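Local coordinates for protein DnaJ homolog dnj-2 (Caenorhabditis elegans, PDB 2QSA) that probably acts as an Hsp40-type co-chaperone, its J domain, the part described here, presumably engaging an Hsp70 partner to stimulate ATP hydrolysis, at residues 81-84 / 85-89; 10-14 / 15-19; 36-39 / 40-44. All blocks are in the same frame, centred on the assembly; numbering follows the deposited sequence. Where two conformers were deposited one is given.

Contact 1 (81-84 / 85-89)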
loop_
_atom_site.group_PDB
_atom_site.type_symbol
_atom_site.label_atom_id
_atom_site.label_comp_id
_atom_site.label_asym_id
_atom_site.label_seq_id
_atom_site.Cartn_x
_atom_site.Cartn_y
_atom_site.Cartn_z
ATOM N N TYR A 81 9.312 0.195 4.859
ATOM C CA TYR A 81 7.968 0.626 5.266
ATOM C C TYR A 81 7.749 0.511 6.774
ATOM O O TYR A 81 7.303 1.482 7.447
ATOM C CB TYR A 81 6.904 -0.215 4.544
ATOM C CG TYR A 81 5.514 0.407 4.749
ATOM C CD1 TYR A 81 5.256 1.742 4.350
ATOM C CD2 TYR A 81 4.467 -0.318 5.361
ATOM C CE1 TYR A 81 4.023 2.346 4.546
ATOM C CE2 TYR A 81 3.223 0.268 5.577
ATOM C CZ TYR A 81 2.981 1.591 5.165
ATOM O OH TYR A 81 1.768 2.172 5.331
ATOM N N ASP A 82 8.120 -0.653 7.310
ATOM C CA ASP A 82 8.010 -0.868 8.745
ATOM C C ASP A 82 8.850 0.144 9.556
ATOM O O ASP A 82 8.412 0.643 10.605
ATOM C CB ASP A 82 8.408 -2.310 9.061
ATOM C CG ASP A 82 7.363 -3.315 8.607
ATOM O OD1 ASP A 82 6.204 -2.936 8.305
ATOM O OD2 ASP A 82 7.710 -4.526 8.531
ATOM N N TYR A 83 10.038 0.455 9.063
ATOM C CA TYR A 83 10.891 1.461 9.702
ATOM C C TYR A 83 10.202 2.850 9.703
ATOM O O TYR A 83 10.153 3.550 10.718
ATOM C CB TYR A 83 12.238 1.527 8.996
ATOM C CG TYR A 83 13.221 2.350 9.791
ATOM C CD1 TYR A 83 14.103 1.737 10.668
ATOM C CD2 TYR A 83 13.231 3.722 9.682
ATOM C CE1 TYR A 83 15.000 2.491 11.400
ATOM C CE2 TYR A 83 14.128 4.503 10.394
ATOM C CZ TYR A 83 15.000 3.873 11.271
ATOM O OH TYR A 83 15.900 4.631 11.993
ATOM N N TYR A 84 9.659 3.218 8.553
ATOM C CA TYR A 84 8.852 4.450 8.430
ATOM C C TYR A 84 7.665 4.514 9.396
ATOM O O TYR A 84 7.441 5.538 10.044
ATOM C CB TYR A 84 8.356 4.473 6.990
ATOM C CG TYR A 84 7.235 5.425 6.648
ATOM C CD1 TYR A 84 7.470 6.817 6.598
ATOM C CD2 TYR A 84 5.960 4.935 6.237
ATOM C CE1 TYR A 84 6.444 7.714 6.206
ATOM C CE2 TYR A 84 4.930 5.826 5.852
ATOM C CZ TYR A 84 5.171 7.189 5.803
ATOM O OH TYR A 84 4.174 8.026 5.386
ATOM N N LEU A 85 6.910 3.416 9.490
ATOM C CA LEU A 85 5.800 3.363 10.451
ATOM C C LEU A 85 6.324 3.598 11.891
ATOM O O LEU A 85 5.707 4.314 12.684
ATOM C CB LEU A 85 5.073 2.022 10.399
ATOM C CG LEU A 85 4.273 1.740 9.119
ATOM C CD1 LEU A 85 3.623 0.349 9.308
ATOM C CD2 LEU A 85 3.165 2.829 8.853
ATOM N N ASP A 86 7.452 2.978 12.186
ATOM C CA ASP A 86 8.037 2.985 13.543
ATOM C C ASP A 86 8.791 4.271 13.876
ATOM O O ASP A 86 8.987 4.593 15.084
ATOM C CB ASP A 86 8.960 1.763 13.726
ATOM C CG ASP A 86 8.208 0.446 13.774
ATOM O OD1 ASP A 86 6.949 0.447 13.901
ATOM O OD2 ASP A 86 8.878 -0.612 13.659
ATOM N N HIS A 87 9.239 4.999 12.845
ATOM C CA HIS A 87 10.100 6.177 13.047
ATOM C C HIS A 87 9.637 7.347 12.181
ATOM O O HIS A 87 10.376 7.797 11.321
ATOM C CB HIS A 87 11.572 5.827 12.746
ATOM C CG HIS A 87 12.033 4.560 13.394
ATOM N ND1 HIS A 87 12.553 4.512 14.671
ATOM C CD2 HIS A 87 12.039 3.286 12.939
ATOM C CE1 HIS A 87 12.868 3.264 14.969
ATOM N NE2 HIS A 87 12.566 2.501 13.938
ATOM N N PRO A 88 8.393 7.823 12.398
ATOM C CA PRO A 88 7.839 8.892 11.569
ATOM C C PRO A 88 8.643 10.197 11.625
ATOM O O PRO A 88 8.598 10.983 10.696
ATOM C CB PRO A 88 6.438 9.106 12.165
ATOM C CG PRO A 88 6.580 8.617 13.635
ATOM C CD PRO A 88 7.442 7.392 13.448
ATOM N N ASP A 89 9.389 10.405 12.706
ATOM C CA ASP A 89 10.177 11.636 12.805
ATOM C C ASP A 89 11.452 11.622 11.963
ATOM O O ASP A 89 12.061 12.683 11.747
ATOM C CB ASP A 89 10.522 11.950 14.262
ATOM C CG ASP A 89 9.351 12.529 15.044
ATOM O OD1 ASP A 89 8.295 12.876 14.453
ATOM O OD2 ASP A 89 9.515 12.662 16.270
#

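Contact 2 (10-14 / 15-19)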
loop_
_atom_site.group_PDB
_atom_site.type_symbol
_atom_site.label_atom_id
_atom_site.label_comp_id
_atom_site.label_asym_id
_atom_site.label_seq_id
_atom_site.Cartn_x
_atom_site.Cartn_y
_atom_site.Cartn_z
ATOM N N LEU A 10 4.231 9.330 0.099
ATOM C CA LEU A 10 4.963 8.050 0.282
ATOM C C LEU A 10 4.010 6.860 0.423
ATOM O O LEU A 10 2.965 6.964 1.056
ATOM C CB LEU A 10 5.882 8.095 1.517
ATOM C CG LEU A 10 6.900 9.242 1.626
ATOM C CD1 LEU A 10 7.654 9.144 2.946
ATOM C CD2 LEU A 10 7.851 9.223 0.473
ATOM N N TYR A 11 4.406 5.724 -0.162
ATOM C CA TYR A 11 3.691 4.460 0.077
ATOM C C TYR A 11 2.182 4.617 -0.185
ATOM O O TYR A 11 1.804 5.112 -1.263
ATOM C CB TYR A 11 3.996 3.989 1.513
ATOM C CG TYR A 11 5.486 3.744 1.714
ATOM C CD1 TYR A 11 6.126 2.702 1.020
ATOM C CD2 TYR A 11 6.259 4.546 2.580
ATOM C CE1 TYR A 11 7.494 2.437 1.194
ATOM C CE2 TYR A 11 7.637 4.292 2.748
ATOM C CZ TYR A 11 8.228 3.241 2.078
ATOM O OH TYR A 11 9.567 2.996 2.254
ATOM N N CYS A 12 1.337 4.179 0.763
ATOM C CA CYS A 12 -0.130 4.266 0.565
ATOM C C CYS A 12 -0.710 5.610 1.053
ATOM O O CYS A 12 -1.925 5.699 1.315
ATOM C CB CYS A 12 -0.853 3.097 1.267
ATOM S SG CYS A 12 -0.289 1.505 0.568
ATOM N N GLY A 13 0.143 6.627 1.143
ATOM C CA GLY A 13 -0.301 7.983 1.458
ATOM C C GLY A 13 -0.813 8.085 2.876
ATOM O O GLY A 13 -0.099 7.669 3.815
ATOM N N LEU A 14 -2.052 8.590 3.048
ATOM C CA LEU A 14 -2.603 8.722 4.404
ATOM C C LEU A 14 -3.371 7.474 4.910
ATOM O O LEU A 14 -3.986 7.498 5.991
ATOM C CB LEU A 14 -3.393 10.032 4.530
ATOM C CG LEU A 14 -2.476 11.245 4.273
ATOM C CD1 LEU A 14 -3.339 12.522 4.517
ATOM C CD2 LEU A 14 -1.234 11.246 5.178
ATOM N N GLU A 15 -3.231 6.356 4.180
ATOM C CA GLU A 15 -3.643 5.051 4.684
ATOM C C GLU A 15 -2.430 4.224 4.957
ATOM O O GLU A 15 -1.388 4.372 4.286
ATOM C CB GLU A 15 -4.481 4.279 3.636
ATOM C CG GLU A 15 -5.861 4.882 3.468
ATOM C CD GLU A 15 -6.636 4.112 2.403
ATOM O OE1 GLU A 15 -6.376 4.393 1.218
ATOM O OE2 GLU A 15 -7.431 3.213 2.781
ATOM N N ASN A 16 -2.578 3.359 5.950
ATOM C CA ASN A 16 -1.537 2.353 6.260
ATOM C C ASN A 16 -1.686 1.182 5.267
ATOM O O ASN A 16 -2.802 0.671 5.021
ATOM C CB ASN A 16 -1.767 1.910 7.716
ATOM C CG ASN A 16 -0.826 0.795 8.154
ATOM O OD1 ASN A 16 -0.573 -0.159 7.424
ATOM N ND2 ASN A 16 -0.353 0.889 9.389
ATOM N N CYS A 17 -0.599 0.809 4.570
ATOM C CA CYS A 17 -0.716 -0.236 3.513
ATOM C C CYS A 17 -1.224 -1.599 4.053
ATOM O O CYS A 17 -1.903 -2.351 3.308
ATOM C CB CYS A 17 0.638 -0.479 2.808
ATOM S SG CYS A 17 1.302 0.916 1.891
ATOM N N TYR A 18 -0.846 -1.936 5.298
ATOM C CA TYR A 18 -1.429 -3.171 5.901
ATOM C C TYR A 18 -2.963 -3.037 5.967
ATOM O O TYR A 18 -3.681 -3.985 5.633
ATOM C CB TYR A 18 -0.896 -3.407 7.289
ATOM C CG TYR A 18 0.546 -3.773 7.353
ATOM C CD1 TYR A 18 0.970 -5.108 7.137
ATOM C CD2 TYR A 18 1.510 -2.808 7.638
ATOM C CE1 TYR A 18 2.339 -5.462 7.259
ATOM C CE2 TYR A 18 2.888 -3.151 7.779
ATOM C CZ TYR A 18 3.283 -4.481 7.557
ATOM O OH TYR A 18 4.620 -4.823 7.693
ATOM N N ASP A 19 -3.459 -1.877 6.393
ATOM C CA ASP A 19 -4.922 -1.676 6.490
ATOM C C ASP A 19 -5.580 -1.711 5.121
ATOM O O ASP A 19 -6.683 -2.216 4.988
ATOM C CB ASP A 19 -5.245 -0.337 7.139
ATOM C CG ASP A 19 -4.795 -0.264 8.604
ATOM O OD1 ASP A 19 -4.539 -1.301 9.207
ATOM O OD2 ASP A 19 -4.789 0.869 9.150
HETATM O O HOH W 1 1.369 4.298 3.888
#

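Contact 3 (36-39 / 40-44)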
loop_
_atom_site.group_PDB
_atom_site.type_symbol
_atom_site.label_atom_id
_atom_site.label_comp_id
_atom_site.label_asym_id
_atom_site.label_seq_id
_atom_site.Cartn_x
_atom_site.Cartn_y
_atom_site.Cartn_z
ATOM N N ALA A 36 -4.989 -11.722 -0.113
ATOM C CA ALA A 36 -5.700 -10.452 0.220
ATOM C C ALA A 36 -5.639 -9.499 -0.992
ATOM O O ALA A 36 -6.666 -8.963 -1.419
ATOM C CB ALA A 36 -5.098 -9.804 1.448
ATOM N N TYR A 37 -4.440 -9.356 -1.562
ATOM C CA TYR A 37 -4.253 -8.528 -2.736
ATOM C C TYR A 37 -5.136 -9.022 -3.864
ATOM O O TYR A 37 -5.846 -8.234 -4.494
ATOM C CB TYR A 37 -2.785 -8.461 -3.189
ATOM C CG TYR A 37 -2.694 -7.991 -4.639
ATOM C CD1 TYR A 37 -2.912 -6.624 -4.956
ATOM C CD2 TYR A 37 -2.438 -8.900 -5.686
ATOM C CE1 TYR A 37 -2.893 -6.164 -6.280
ATOM C CE2 TYR A 37 -2.365 -8.453 -7.025
ATOM C CZ TYR A 37 -2.625 -7.092 -7.302
ATOM O OH TYR A 37 -2.606 -6.689 -8.587
ATOM N N ARG A 38 -5.083 -10.316 -4.160
ATOM C CA ARG A 38 -5.799 -10.829 -5.346
ATOM C C ARG A 38 -7.318 -10.604 -5.213
ATOM O O ARG A 38 -7.962 -10.216 -6.191
ATOM C CB ARG A 38 -5.478 -12.308 -5.621
ATOM C CG ARG A 38 -4.007 -12.518 -6.036
ATOM C CD ARG A 38 -3.544 -13.996 -5.880
ATOM N NE ARG A 38 -4.256 -14.858 -6.842
ATOM C CZ ARG A 38 -3.897 -15.027 -8.119
ATOM N NH1 ARG A 38 -2.799 -14.441 -8.640
ATOM N NH2 ARG A 38 -4.668 -15.794 -8.884
ATOM N N ALA A 39 -7.851 -10.798 -4.008
ATOM C CA ALA A 39 -9.284 -10.597 -3.753
ATOM C C ALA A 39 -9.663 -9.138 -3.908
ATOM O O ALA A 39 -10.691 -8.833 -4.526
ATOM C CB ALA A 39 -9.664 -11.105 -2.363
ATOM N N LEU A 40 -8.857 -8.239 -3.327
ATOM C CA LEU A 40 -9.215 -6.782 -3.359
ATOM C C LEU A 40 -8.991 -6.207 -4.757
ATOM O O LEU A 40 -9.779 -5.363 -5.203
ATOM C CB LEU A 40 -8.402 -6.011 -2.342
ATOM C CG LEU A 40 -8.929 -6.267 -0.929
ATOM C CD1 LEU A 40 -7.919 -5.774 0.171
ATOM C CD2 LEU A 40 -10.347 -5.644 -0.767
ATOM N N ALA A 41 -7.926 -6.654 -5.426
ATOM C CA ALA A 41 -7.678 -6.271 -6.848
ATOM C C ALA A 41 -8.848 -6.685 -7.736
ATOM O O ALA A 41 -9.314 -5.882 -8.555
ATOM C CB ALA A 41 -6.367 -6.876 -7.370
ATOM N N ARG A 42 -9.360 -7.904 -7.536
ATOM C CA ARG A 42 -10.542 -8.349 -8.276
ATOM C C ARG A 42 -11.729 -7.460 -7.983
ATOM O O ARG A 42 -12.435 -7.043 -8.893
ATOM C CB ARG A 42 -10.909 -9.789 -7.935
ATOM C CG ARG A 42 -10.060 -10.808 -8.646
ATOM C CD ARG A 42 -10.702 -12.199 -8.551
ATOM N NE ARG A 42 -10.668 -12.745 -7.186
ATOM C CZ ARG A 42 -9.584 -13.267 -6.605
ATOM N NH1 ARG A 42 -8.420 -13.294 -7.250
ATOM N NH2 ARG A 42 -9.650 -13.744 -5.368
ATOM N N LYS A 43 -11.940 -7.161 -6.704
ATOM C CA LYS A 43 -13.080 -6.326 -6.290
ATOM C C LYS A 43 -13.057 -4.927 -6.917
ATOM O O LYS A 43 -14.103 -4.379 -7.265
ATOM C CB LYS A 43 -13.119 -6.232 -4.755
ATOM C CG LYS A 43 -14.228 -5.316 -4.214
ATOM C CD LYS A 43 -14.143 -5.179 -2.684
ATOM C CE LYS A 43 -15.351 -4.346 -2.133
ATOM N NZ LYS A 43 -14.981 -3.808 -0.807
ATOM N N HIS A 44 -11.865 -4.336 -7.014
ATOM C CA HIS A 44 -11.752 -2.942 -7.459
ATOM C C HIS A 44 -11.328 -2.822 -8.911
ATOM O O HIS A 44 -11.013 -1.721 -9.374
ATOM C CB HIS A 44 -10.829 -2.175 -6.522
ATOM C CG HIS A 44 -11.401 -2.037 -5.148
ATOM N ND1 HIS A 44 -12.496 -1.242 -4.879
ATOM C CD2 HIS A 44 -11.070 -2.633 -3.976
ATOM C CE1 HIS A 44 -12.814 -1.353 -3.599
ATOM N NE2 HIS A 44 -11.945 -2.155 -3.020
#

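Contact 1 (81-84 / 85-89)
Y83 and H87, one turn apart where helix 75-86 ends, stack face to face, ring centroids 3.9 Å apart and planes inclined by 28°. The rings overlap off centre, with H87 CD2 above the middle of the Y83 ring. With CG anti to the backbone N (chi1 -169°), the Y83 ring stands out from the helix, where the H87 ring can lie across its face; its hydroxyl is bonded farther on, to Q90. Backbone carbonyls are satisfied unevenly here. Y81 O receives L85 N at 2.8 Å in a straight helical bond, N-H...O 164°, and D82 O receives D86 N at 3.0 Å. H87 has left helical phi/psi, and its N makes two weak bonds instead of one good one, 2.7 Å to Y83 O at a poor angle and 3.4 Å to Y84 O. P88 has no N-H to offer Y84 O, and no further bond of the series follows. On another face of the helix, L85 lies over one face of the Y81 ring as a CH-pi contact, CG 4.2 Å from the centroid, with L85 CD1 3.8 Å from Y81 CE2. The polar ends of the other side chains find partners beyond this turn. Y81 OH bonds C17 N, Y84 OH bonds A7 N and D82 OD1 bonds Y18 OH, while salt bridges join D82 OD2 to K78 and D86 OD1 to R25. The buried Y81 and Y84 thus pair their hydroxyls with backbone N-H groups of the N-terminal region. This is the C-terminal end of the fourth helix of the J domain, ending at H87 and P88 and tied by Y81, D82 and Y84 to the N-terminal region and the start of helix 17-20.

Contact 2 (10-14 / 15-19)
C12 and C17 are joined by a disulfide that closes a compact loop in front of helix 17-20, the short first helix of this J domain. Two overlapping type II' turns, L10 to G13 and C12 to E15, fold the chain back until the cysteines meet. From its CA the side chain of C12 starts toward the helix: CB passes 3.3 Å from E15 O and 3.1 Å from C17 SG. SG, placed beside the backbone N and anti to the carbonyl carbon (chi1 -61°), then reaches C17 SG at 2.2 Å, with C17 CB 3.1 Å away. The torsion about the sulfur-sulfur bond is 109°, giving a right-handed bridge. In C17 too SG lies beside the backbone N. Y11 CB lies against C17 SG, while its ring turns away from the loop and makes an edge-to-face contact with Y98 of helix 91-101. C12 itself rests on A68 of helix 52-73. The second turn closes through E15 N to C12 O, 3.2 Å, the donor standing well above the carbonyl plane rather than on a lone pair. In the first turn G13 N donates to L10 O. The extended chain of E15 reaches R61 of helix 52-73, with which its OE1 makes a salt bridge. N16 is the N-cap of helix 17-20; its OD1 accepts a weak bond from Y18 N. One water bridges the loop beside the disulfide: it donates to E15 O at 2.8 Å and accepts a weak bond from C12 N at 3.1 Å.

Contact 3 (36-39 / 40-44)
A36 to K43 run as regular alpha-helix, four successive i to i+4 bonds linking the two halves: L40 N to A36 O, A41 N to Y37 O, R42 N to R38 O and K43 N to A39 O. The bond from A41 N to Y37 O, 2.8 Å with an N-H...O angle of 165°, is the straightest of them. They belong to helix 30-43, the second helix of the J domain, which leads into the His-Pro-Asp loop of this family; in relatives its basic face contacts Hsp70. Y37 and A41 lie on the side of this helix turned to helix 52-73. The Y37 ring, carried by CG anti to the backbone N (chi1 161°), leans toward the C-terminal end and covers the alanine methyl. A41 CB sits 4.0 Å from the ring centroid, 25° off the normal, displaced toward the CE1-CZ rim. The tyrosine also stacks on Y69, and A41 touches F62, both from helix 52-73. L40 rises beside A36 O, with CB and CG about equally near the carbonyl oxygen, and reaches L21 in the preceding loop. R38, R42 and K43 are exposed, R38 and R42 close together and K43 pointing elsewhere. In one of the two deposited conformers of R42, the chain bends at chi3 and folds back along the helix; the guanidinium then lies with one face over R38 O and A39 CA. In this conformer NH1 would be 4.5 Å from R38 NE, a like-charge approach that the second conformer leaves doubtful. K43 instead extends fully. Where the helical phi/psi end, H44 N still donates to L40 O at 2.9 Å, and K43 CG lies 4.0 Å above the centre of the H44 ring plane.

In the fold
Contacts 1 and 2 touch directly: the Y81 hydroxyl and D82 carboxylate bond C17 N and Y18 OH, and the Y81 ring packs on Y11, tying the N-terminal region to helix 75-86. Contact 2 is nearest the middle, its centre about 5 Å from that of the chain, and relies on a covalent bridge, turns and one water. Contact 1, its centre about 14 Å from that of the chain, mixes buried tyrosines with more exposed acids at a helix end where the backbone bonds weaken. Contact 3, across the chain's centre from contact 1, is mostly surface: intact helix, one apolar side against helix 52-73, and exposed basic residues where contact 1 has acidic ones.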